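Local atomic coordinates of methylmalonyl-CoA carboxyltransferase 5S subunit (Propionibacterium freudenreichii subsp. shermanii, PDB entry 1RQB), a protein that catalyses the transfer of a carboxyl group from the biotin of the 1.3S subunit to pyruvate, forming oxaloacetate, with a cobalt ion bound in each subunit. Residues A438-F443 / Q458-F463; D82-L87 / D449-A454; N107-R112 / D120-K125. All blocks are in the same frame, centred on the assembly; numbering follows the deposited sequence.

Contact 1 of 3, residues A438-F443 / Q458-F463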
loop_
_atom_site.group_PDB
_atom_site.type_symbol
_atom_site.label_atom_id
_atom_site.label_comp_id
_atom_site.label_asym_id
_atom_site.label_seq_id
_atom_site.Cartn_x
_atom_site.Cartn_y
_atom_site.Cartn_z
ATOM N N ALA A 438 34.366 -20.149 26.446
ATOM C CA ALA A 438 35.036 -21.453 26.341
ATOM C C ALA A 438 34.569 -22.434 27.419
ATOM O O ALA A 438 34.913 -23.614 27.362
ATOM C CB ALA A 438 36.545 -21.267 26.426
ATOM N N THR A 439 33.782 -21.982 28.392
ATOM C CA THR A 439 33.329 -22.887 29.459
ATOM C C THR A 439 31.927 -23.427 29.165
ATOM O O THR A 439 31.412 -24.258 29.911
ATOM C CB THR A 439 33.261 -22.177 30.825
ATOM O OG1 THR A 439 32.171 -21.249 30.827
ATOM C CG2 THR A 439 34.554 -21.420 31.101
ATOM N N LEU A 440 31.306 -22.976 28.081
ATOM C CA LEU A 440 29.940 -23.417 27.761
ATOM C C LEU A 440 29.955 -24.671 26.885
ATOM O O LEU A 440 30.689 -24.757 25.902
ATOM C CB LEU A 440 29.184 -22.303 27.031
ATOM C CG LEU A 440 29.073 -20.970 27.775
ATOM C CD1 LEU A 440 28.386 -19.946 26.887
ATOM C CD2 LEU A 440 28.290 -21.167 29.069
ATOM N N LYS A 441 29.121 -25.640 27.240
ATOM C CA LYS A 441 29.007 -26.871 26.445
ATOM C C LYS A 441 28.518 -26.494 25.044
ATOM O O LYS A 441 27.569 -25.726 24.900
ATOM C CB LYS A 441 28.003 -27.822 27.104
ATOM C CG LYS A 441 27.760 -29.108 26.330
ATOM C CD LYS A 441 26.697 -29.961 27.003
ATOM C CE LYS A 441 26.418 -31.227 26.201
ATOM N NZ LYS A 441 25.279 -32.009 26.765
ATOM N N GLY A 442 29.169 -27.027 24.013
ATOM C CA GLY A 442 28.776 -26.711 22.652
ATOM C C GLY A 442 29.648 -25.667 21.967
ATOM O O GLY A 442 29.670 -25.586 20.740
ATOM N N PHE A 443 30.356 -24.859 22.754
ATOM C CA PHE A 443 31.252 -23.824 22.215
ATOM C C PHE A 443 32.192 -24.462 21.188
ATOM O O PHE A 443 32.837 -25.468 21.475
ATOM C CB PHE A 443 32.038 -23.193 23.374
ATOM C CG PHE A 443 33.066 -22.193 22.944
ATOM C CD1 PHE A 443 34.420 -22.499 23.020
ATOM C CD2 PHE A 443 32.686 -20.942 22.469
ATOM C CE1 PHE A 443 35.387 -21.576 22.629
ATOM C CE2 PHE A 443 33.642 -20.008 22.071
ATOM C CZ PHE A 443 34.999 -20.325 22.151
ATOM N N GLN A 458 22.922 -14.470 27.679
ATOM C CA GLN A 458 21.855 -15.283 28.281
ATOM C C GLN A 458 21.282 -16.315 27.306
ATOM O O GLN A 458 20.658 -17.284 27.734
ATOM C CB GLN A 458 20.733 -14.369 28.771
ATOM C CG GLN A 458 21.216 -13.220 29.651
ATOM C CD GLN A 458 21.997 -13.683 30.868
ATOM O OE1 GLN A 458 22.828 -12.947 31.399
ATOM N NE2 GLN A 458 21.723 -14.903 31.324
ATOM N N VAL A 459 21.476 -16.123 26.006
ATOM C CA VAL A 459 20.933 -17.072 25.024
ATOM C C VAL A 459 22.024 -18.031 24.540
ATOM O O VAL A 459 21.758 -19.195 24.250
ATOM C CB VAL A 459 20.354 -16.334 23.796
ATOM C CG1 VAL A 459 19.812 -17.346 22.780
ATOM C CG2 VAL A 459 19.261 -15.378 24.237
ATOM N N ALA A 460 23.251 -17.534 24.469
ATOM C CA ALA A 460 24.395 -18.318 23.980
ATOM C C ALA A 460 24.468 -19.699 24.635
ATOM O O ALA A 460 24.664 -20.700 23.948
ATOM C CB ALA A 460 25.696 -17.551 24.211
ATOM N N PRO A 461 24.333 -19.786 25.970
ATOM C CA PRO A 461 24.409 -21.112 26.601
ATOM C C PRO A 461 23.425 -22.143 26.041
ATOM O O PRO A 461 23.806 -23.265 25.709
ATOM C CB PRO A 461 24.135 -20.810 28.074
ATOM C CG PRO A 461 24.731 -19.443 28.241
ATOM C CD PRO A 461 24.233 -18.730 26.992
ATOM N N VAL A 462 22.159 -21.758 25.949
ATOM C CA VAL A 462 21.119 -22.665 25.444
ATOM C C VAL A 462 21.365 -22.973 23.965
ATOM O O VAL A 462 21.264 -24.119 23.531
ATOM C CB VAL A 462 19.717 -22.048 25.604
ATOM C CG1 VAL A 462 18.673 -22.922 24.906
ATOM C CG2 VAL A 462 19.377 -21.924 27.079
ATOM N N PHE A 463 21.708 -21.954 23.191
ATOM C CA PHE A 463 21.937 -22.159 21.753
ATOM C C PHE A 463 23.085 -23.144 21.512
ATOM O O PHE A 463 22.949 -24.083 20.730
ATOM C CB PHE A 463 22.245 -20.830 21.055
ATOM C CG PHE A 463 22.653 -20.989 19.622
ATOM C CD1 PHE A 463 21.813 -21.637 18.716
ATOM C CD2 PHE A 463 23.888 -20.538 19.183
ATOM C CE1 PHE A 463 22.206 -21.832 17.395
ATOM C CE2 PHE A 463 24.291 -20.731 17.857
ATOM C CZ PHE A 463 23.450 -21.377 16.966
HETATM O O HOH W 1 26.148 -24.254 26.435
#

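Contact 2 of 3, residues D82-L87 / D449-A454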
loop_
_atom_site.group_PDB
_atom_site.type_symbol
_atom_site.label_atom_id
_atom_site.label_comp_id
_atom_site.label_asym_id
_atom_site.label_seq_id
_atom_site.Cartn_x
_atom_site.Cartn_y
_atom_site.Cartn_z
ATOM N N ASP A 82 22.665 -20.921 13.538
ATOM C CA ASP A 82 23.879 -20.117 13.742
ATOM C C ASP A 82 23.856 -18.997 12.698
ATOM O O ASP A 82 23.892 -19.264 11.498
ATOM C CB ASP A 82 25.134 -20.980 13.545
ATOM C CG ASP A 82 26.403 -20.279 14.013
ATOM O OD1 ASP A 82 26.470 -19.036 13.899
ATOM O OD2 ASP A 82 27.331 -20.971 14.490
ATOM N N PRO A 83 23.803 -17.731 13.139
ATOM C CA PRO A 83 23.765 -16.592 12.205
ATOM C C PRO A 83 24.950 -16.574 11.237
ATOM O O PRO A 83 24.829 -16.128 10.098
ATOM C CB PRO A 83 23.792 -15.369 13.128
ATOM C CG PRO A 83 23.364 -15.888 14.469
ATOM C CD PRO A 83 23.945 -17.276 14.530
ATOM N N TRP A 84 26.105 -17.046 11.694
ATOM C CA TRP A 84 27.296 -17.052 10.834
ATOM C C TRP A 84 27.136 -18.085 9.714
ATOM O O TRP A 84 27.648 -17.902 8.611
ATOM C CB TRP A 84 28.554 -17.316 11.682
ATOM C CG TRP A 84 28.795 -16.229 12.720
ATOM C CD1 TRP A 84 28.415 -16.254 14.034
ATOM C CD2 TRP A 84 29.425 -14.955 12.513
ATOM N NE1 TRP A 84 28.768 -15.085 14.652
ATOM C CE2 TRP A 84 29.388 -14.267 13.746
ATOM C CE3 TRP A 84 30.017 -14.327 11.405
ATOM C CZ2 TRP A 84 29.920 -12.977 13.906
ATOM C CZ3 TRP A 84 30.549 -13.050 11.563
ATOM C CH2 TRP A 84 30.497 -12.387 12.804
ATOM N N GLU A 85 26.423 -19.173 9.979
ATOM C CA GLU A 85 26.213 -20.180 8.928
ATOM C C GLU A 85 25.248 -19.609 7.886
ATOM O O GLU A 85 25.365 -19.888 6.694
ATOM C CB GLU A 85 25.634 -21.463 9.529
ATOM C CG GLU A 85 25.367 -22.565 8.515
ATOM C CD GLU A 85 26.636 -23.158 7.923
ATOM O OE1 GLU A 85 26.520 -24.113 7.118
ATOM O OE2 GLU A 85 27.745 -22.680 8.258
ATOM N N ARG A 86 24.287 -18.808 8.341
ATOM C CA ARG A 86 23.328 -18.196 7.410
ATOM C C ARG A 86 24.076 -17.239 6.477
ATOM O O ARG A 86 23.850 -17.227 5.268
ATOM C CB ARG A 86 22.233 -17.430 8.175
ATOM C CG ARG A 86 21.290 -16.642 7.253
ATOM C CD ARG A 86 20.207 -15.843 8.005
ATOM N NE ARG A 86 19.210 -16.706 8.637
ATOM C CZ ARG A 86 18.044 -16.276 9.120
ATOM N NH1 ARG A 86 17.725 -14.989 9.056
ATOM N NH2 ARG A 86 17.173 -17.143 9.633
ATOM N N LEU A 87 24.973 -16.439 7.048
ATOM C CA LEU A 87 25.763 -15.492 6.247
ATOM C C LEU A 87 26.621 -16.260 5.240
ATOM O O LEU A 87 26.684 -15.898 4.067
ATOM C CB LEU A 87 26.664 -14.634 7.146
ATOM C CG LEU A 87 27.687 -13.730 6.440
ATOM C CD1 LEU A 87 26.987 -12.823 5.423
ATOM C CD2 LEU A 87 28.420 -12.900 7.478
ATOM N N ASP A 449 31.801 -17.662 17.699
ATOM C CA ASP A 449 31.063 -18.146 18.874
ATOM C C ASP A 449 31.320 -17.231 20.075
ATOM O O ASP A 449 30.429 -17.022 20.897
ATOM C CB ASP A 449 31.467 -19.591 19.202
ATOM C CG ASP A 449 30.440 -20.618 18.719
ATOM O OD1 ASP A 449 29.707 -20.347 17.737
ATOM O OD2 ASP A 449 30.385 -21.716 19.319
ATOM N N VAL A 450 32.534 -16.695 20.201
ATOM C CA VAL A 450 32.806 -15.768 21.310
ATOM C C VAL A 450 31.949 -14.517 21.108
ATOM O O VAL A 450 31.406 -13.954 22.058
ATOM C CB VAL A 450 34.312 -15.373 21.371
ATOM C CG1 VAL A 450 34.550 -14.346 22.478
ATOM C CG2 VAL A 450 35.170 -16.623 21.625
ATOM N N LEU A 451 31.808 -14.091 19.856
ATOM C CA LEU A 451 30.976 -12.918 19.550
ATOM C C LEU A 451 29.524 -13.222 19.923
ATOM O O LEU A 451 28.829 -12.387 20.503
ATOM C CB LEU A 451 31.084 -12.559 18.062
ATOM C CG LEU A 451 32.433 -11.949 17.693
ATOM C CD1 LEU A 451 32.644 -11.962 16.196
ATOM C CD2 LEU A 451 32.502 -10.522 18.241
ATOM N N THR A 452 29.059 -14.428 19.610
ATOM C CA THR A 452 27.671 -14.769 19.950
ATOM C C THR A 452 27.479 -14.649 21.463
ATOM O O THR A 452 26.465 -14.137 21.935
ATOM C CB THR A 452 27.304 -16.194 19.484
ATOM O OG1 THR A 452 27.314 -16.232 18.056
ATOM C CG2 THR A 452 25.906 -16.587 19.974
ATOM N N TYR A 453 28.465 -15.109 22.223
ATOM C CA TYR A 453 28.382 -15.044 23.689
ATOM C C TYR A 453 28.446 -13.590 24.164
ATOM O O TYR A 453 27.717 -13.191 25.071
ATOM C CB TYR A 453 29.524 -15.834 24.329
ATOM C CG TYR A 453 29.545 -15.713 25.825
ATOM C CD1 TYR A 453 28.578 -16.342 26.606
ATOM C CD2 TYR A 453 30.498 -14.911 26.465
ATOM C CE1 TYR A 453 28.549 -16.172 27.997
ATOM C CE2 TYR A 453 30.480 -14.736 27.855
ATOM C CZ TYR A 453 29.501 -15.369 28.609
ATOM O OH TYR A 453 29.464 -15.188 29.972
ATOM N N ALA A 454 29.311 -12.787 23.557
ATOM C CA ALA A 454 29.442 -11.382 23.971
ATOM C C ALA A 454 28.164 -10.599 23.662
ATOM O O ALA A 454 27.759 -9.723 24.426
ATOM C CB ALA A 454 30.639 -10.737 23.252
HETATM O O HOH W 2 27.644 -18.563 16.991
HETATM O O HOH W 3 29.852 -20.136 14.849
#

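Contact 3 of 3, residues N107-R112 / D120-K125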
loop_
_atom_site.group_PDB
_atom_site.type_symbol
_atom_site.label_atom_id
_atom_site.label_comp_id
_atom_site.label_asym_id
_atom_site.label_seq_id
_atom_site.Cartn_x
_atom_site.Cartn_y
_atom_site.Cartn_z
ATOM N N ASN A 107 27.141 -0.558 19.510
ATOM C CA ASN A 107 26.316 -1.591 20.157
ATOM C C ASN A 107 26.321 -2.876 19.329
ATOM O O ASN A 107 25.825 -3.912 19.772
ATOM C CB ASN A 107 24.858 -1.142 20.285
ATOM C CG ASN A 107 24.657 -0.124 21.374
ATOM O OD1 ASN A 107 24.871 1.070 21.170
ATOM N ND2 ASN A 107 24.251 -0.590 22.544
ATOM N N LEU A 108 26.875 -2.788 18.127
ATOM C CA LEU A 108 26.916 -3.923 17.196
ATOM C C LEU A 108 25.492 -4.465 17.057
ATOM O O LEU A 108 24.571 -3.710 16.750
ATOM C CB LEU A 108 27.890 -4.994 17.706
ATOM C CG LEU A 108 29.345 -4.516 17.805
ATOM C CD1 LEU A 108 30.206 -5.587 18.477
ATOM C CD2 LEU A 108 29.878 -4.191 16.408
ATOM N N LEU A 109 25.293 -5.756 17.268
ATOM C CA LEU A 109 23.936 -6.313 17.168
ATOM C C LEU A 109 23.463 -6.667 18.579
ATOM O O LEU A 109 22.434 -7.314 18.758
ATOM C CB LEU A 109 23.934 -7.574 16.294
ATOM C CG LEU A 109 24.388 -7.379 14.851
ATOM C CD1 LEU A 109 24.336 -8.700 14.098
ATOM C CD2 LEU A 109 23.491 -6.332 14.184
ATOM N N GLY A 110 24.230 -6.187 19.558
ATOM C CA GLY A 110 23.979 -6.465 20.959
ATOM C C GLY A 110 23.111 -5.514 21.758
ATOM O O GLY A 110 22.415 -4.664 21.208
ATOM N N TYR A 111 23.228 -5.632 23.077
ATOM C CA TYR A 111 22.390 -4.892 24.031
ATOM C C TYR A 111 23.123 -3.732 24.709
ATOM O O TYR A 111 22.515 -3.028 25.513
ATOM C CB TYR A 111 21.907 -5.883 25.097
ATOM C CG TYR A 111 23.037 -6.393 25.979
ATOM C CD1 TYR A 111 23.267 -5.843 27.244
ATOM C CD2 TYR A 111 23.915 -7.378 25.525
ATOM C CE1 TYR A 111 24.342 -6.256 28.027
ATOM C CE2 TYR A 111 24.998 -7.799 26.302
ATOM C CZ TYR A 111 25.208 -7.233 27.550
ATOM O OH TYR A 111 26.293 -7.629 28.307
ATOM N N ARG A 112 24.406 -3.517 24.424
ATOM C CA ARG A 112 25.124 -2.411 25.077
ATOM C C ARG A 112 26.302 -1.961 24.213
ATOM O O ARG A 112 26.610 -2.558 23.182
ATOM C CB ARG A 112 25.705 -2.856 26.425
ATOM C CG ARG A 112 26.737 -3.991 26.291
ATOM C CD ARG A 112 27.366 -4.366 27.621
ATOM N NE ARG A 112 28.231 -5.543 27.525
ATOM C CZ ARG A 112 29.523 -5.531 27.206
ATOM N NH1 ARG A 112 30.141 -4.388 26.941
ATOM N NH2 ARG A 112 30.203 -6.674 27.174
ATOM N N ASP A 120 35.961 -4.148 16.464
ATOM C CA ASP A 120 36.947 -4.472 15.422
ATOM C C ASP A 120 36.814 -5.936 14.997
ATOM O O ASP A 120 36.783 -6.245 13.807
ATOM C CB ASP A 120 38.383 -4.236 15.911
ATOM C CG ASP A 120 38.838 -2.798 15.731
ATOM O OD1 ASP A 120 38.655 -2.256 14.613
ATOM O OD2 ASP A 120 39.389 -2.212 16.698
ATOM N N ARG A 121 36.744 -6.831 15.975
ATOM C CA ARG A 121 36.657 -8.269 15.678
ATOM C C ARG A 121 35.345 -8.638 14.983
ATOM O O ARG A 121 35.341 -9.490 14.098
ATOM C CB ARG A 121 36.814 -9.091 16.948
ATOM C CG ARG A 121 38.240 -9.034 17.503
ATOM C CD ARG A 121 38.357 -9.866 18.750
ATOM N NE ARG A 121 39.726 -9.941 19.256
ATOM C CZ ARG A 121 40.635 -10.819 18.832
ATOM N NH1 ARG A 121 40.328 -11.704 17.890
ATOM N NH2 ARG A 121 41.849 -10.829 19.369
ATOM N N PHE A 122 34.237 -8.018 15.379
ATOM C CA PHE A 122 32.946 -8.351 14.757
ATOM C C PHE A 122 32.961 -7.951 13.281
ATOM O O PHE A 122 32.581 -8.726 12.405
ATOM C CB PHE A 122 31.794 -7.620 15.448
ATOM C CG PHE A 122 30.433 -7.975 14.882
ATOM C CD1 PHE A 122 29.685 -9.006 15.434
ATOM C CD2 PHE A 122 29.937 -7.312 13.756
ATOM C CE1 PHE A 122 28.448 -9.392 14.872
ATOM C CE2 PHE A 122 28.695 -7.688 13.178
ATOM C CZ PHE A 122 27.955 -8.731 13.742
ATOM N N VAL A 123 33.386 -6.727 13.010
ATOM C CA VAL A 123 33.419 -6.239 11.625
ATOM C C VAL A 123 34.379 -7.092 10.795
ATOM O O VAL A 123 34.067 -7.474 9.668
ATOM C CB VAL A 123 33.820 -4.756 11.590
ATOM C CG1 VAL A 123 34.069 -4.308 10.168
ATOM C CG2 VAL A 123 32.725 -3.928 12.231
ATOM N N ASP A 124 35.540 -7.412 11.366
ATOM C CA ASP A 124 36.534 -8.232 10.657
ATOM C C ASP A 124 35.944 -9.592 10.273
ATOM O O ASP A 124 36.097 -10.027 9.134
ATOM C CB ASP A 124 37.792 -8.421 11.523
ATOM C CG ASP A 124 38.779 -9.405 10.910
ATOM O OD1 ASP A 124 38.799 -10.578 11.346
ATOM O OD2 ASP A 124 39.525 -9.013 9.984
ATOM N N LYS A 125 35.281 -10.279 11.205
ATOM C CA LYS A 125 34.691 -11.593 10.905
ATOM C C LYS A 125 33.512 -11.472 9.938
ATOM O O LYS A 125 33.302 -12.348 9.100
ATOM C CB LYS A 125 34.258 -12.309 12.194
ATOM C CG LYS A 125 35.431 -12.890 12.975
ATOM C CD LYS A 125 36.103 -13.963 12.111
ATOM C CE LYS A 125 37.327 -14.558 12.773
ATOM N NZ LYS A 125 38.004 -15.527 11.863
#

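Contact 1 of 3, residues A438-F443 / Q458-F463
Leu440 lays its two methyl groups against the ring of Pro461, and that is the heart of this small contact. CD1 of Leu440 lies 3.9 Å from CG of Pro461, and CD2 of Leu440 is 4.0 Å from the same CG, so the outer corner of the proline ring sits against the fork of the leucine. CD1 of Leu440 is also 4.5 Å from CB of Ala460, a looser touch. The reach depends on the first torsion of Leu440: with CG anti to the carbonyl carbon (chi1 -58°) the fork is aimed at the helix, and the second torsion (176°) leaves CD1 anti to CA, where both methyls meet the proline ring. Beside this apolar patch a single water joins the backbones, giving one proton to O of Lys441 and the other to O of Pro461, each at 2.6 Å; no direct hydrogen bond crosses. One shell further out, a type II beta turn from Leu440 to Phe443, closed by Phe443 N to Leu440 O at 3.2 Å, holds Leu440 at its first position, with Gly442 at the third. Tyr453 of helix 447-455 and Phe464 also touch Leu440, while Gly442 O accepts from Arg467. This is loop-on-helix packing: the turn-bearing loop after helix 430-437 rests on the start of helix 460-466, within the conserved carboxylase domain.

Contact 2 of 3, residues D82-L87 / D449-A454
Trp84 reaches across to Leu451 and Thr452, and its side chain is the one to follow. CB leaves the first turn of helix 83-93 pointing at helix 447-455, with CG anti to the carbonyl carbon (chi1 -62°). On the five-membered ring, CD1 and NE1 pass Thr452 OG1, which lies at the indole edge near its plane; the 3.9 Å from Trp84 NE1 to Thr452 OG1 is too long for a hydrogen bond. Tyr72 OH fills that role, bonding to both NE1 and OG1 and so coupling the two side chains. Farther along the six-membered ring, CZ2 of Trp84 packs 3.7 Å from CD1 of Leu451, with CH2 a little behind, the two side chains crossing at about a right angle.

Next to the indole, Asp82 caps the same helix: its OD1 accepts from Trp84 N at 3.0 Å, 34° out of the carboxylate plane. OD2 of Asp82 stands 4.1 Å from OD1 of Asp449, two like charges that Arg467 NH1 bridges by salt bridges to both, which would probably offset much of their repulsion. Water also lies between them: one molecule is 2.7 Å from Asp82 OD2 and 2.9 Å from Asp449 OD1, and a second lies 2.6 Å from Thr452 OG1 and also within bonding distance of Asp449 OD1. Asp82 thus works as an N-cap in a buried, water-bridged interface between two helices, one from the carboxyltransferase TIM barrel and the other from the conserved carboxylase domain.

Contact 3 of 3, residues N107-R112 / D120-K125
Phe122 swings its ring out with CG anti to the backbone N (chi1 -178°), while Leu108 and Leu109 both turn CG anti to their carbonyl carbons (chi1 -63° and -61°); these settings bring the three side chains together. Leu108 takes the root of the phenylalanine: its CD1 and CD2 straddle Phe122 CB, each 4.0 Å away, and Leu108 CD2 also lies 4.1 Å from CD2 of Phe122, beside the start of the ring. The leucine and the phenylalanine run antiparallel alongside each other. Leu109 takes the far end, with its CD1 3.6 Å from CZ of Phe122 and its CG 4.0 Å from that same CZ, the side chains set roughly perpendicular. Neighbouring leucines therefore hold opposite ends of one aromatic side chain, without any hydrogen bond across the contact. Replacing Phe122 by an alanine would probably leave Leu109 without its partner at CZ and open a gap between the loop and the helix.

The leucines occupy the two central positions of a type II' beta turn from Asn107 to Gly110, closed by Gly110 N to Asn107 O at 2.8 Å. Leu103 touches all three side chains, and Leu455 of helix 447-455 lies on Leu108 and Phe122. Beyond the turn, Arg112 NE donates to Tyr111 OH at 3.0 Å, with the hydroxyl in the guanidinium plane, and NH2 of Arg112 forms a salt bridge with Glu429. The side chain of Leu109 is about 8 Å from those of Arg33 and Ala70, both of the substrate site. This is the hydrophobic packing of a beta-alpha connection in a TIM barrel: the loop leaving strand 99-103 folds onto helix 116-128, close to the active site.

Contacts 2 and 3 share a boundary, as do contacts 1 and 2, with centres 11 Å apart in each case; contacts 1 and 3 lie about 18 Å apart, centre to centre, and do not touch. Contact 2 is the middle member: Trp84 CZ2 comes 4.0 Å from Phe122 CE1, and Leu440 CD1 packs 3.6 Å from Tyr453 CD1. Along the chain, 82-87 comes first, then both segments of contact 3, then 438-443, 449-454 and 458-463, so contacts 1 and 2 interleave. Contact 3 lies within the barrel, contact 1 within the conserved carboxylase domain, and contact 2 joins the two, with helix 447-455 packed between barrel elements and helix 460-466.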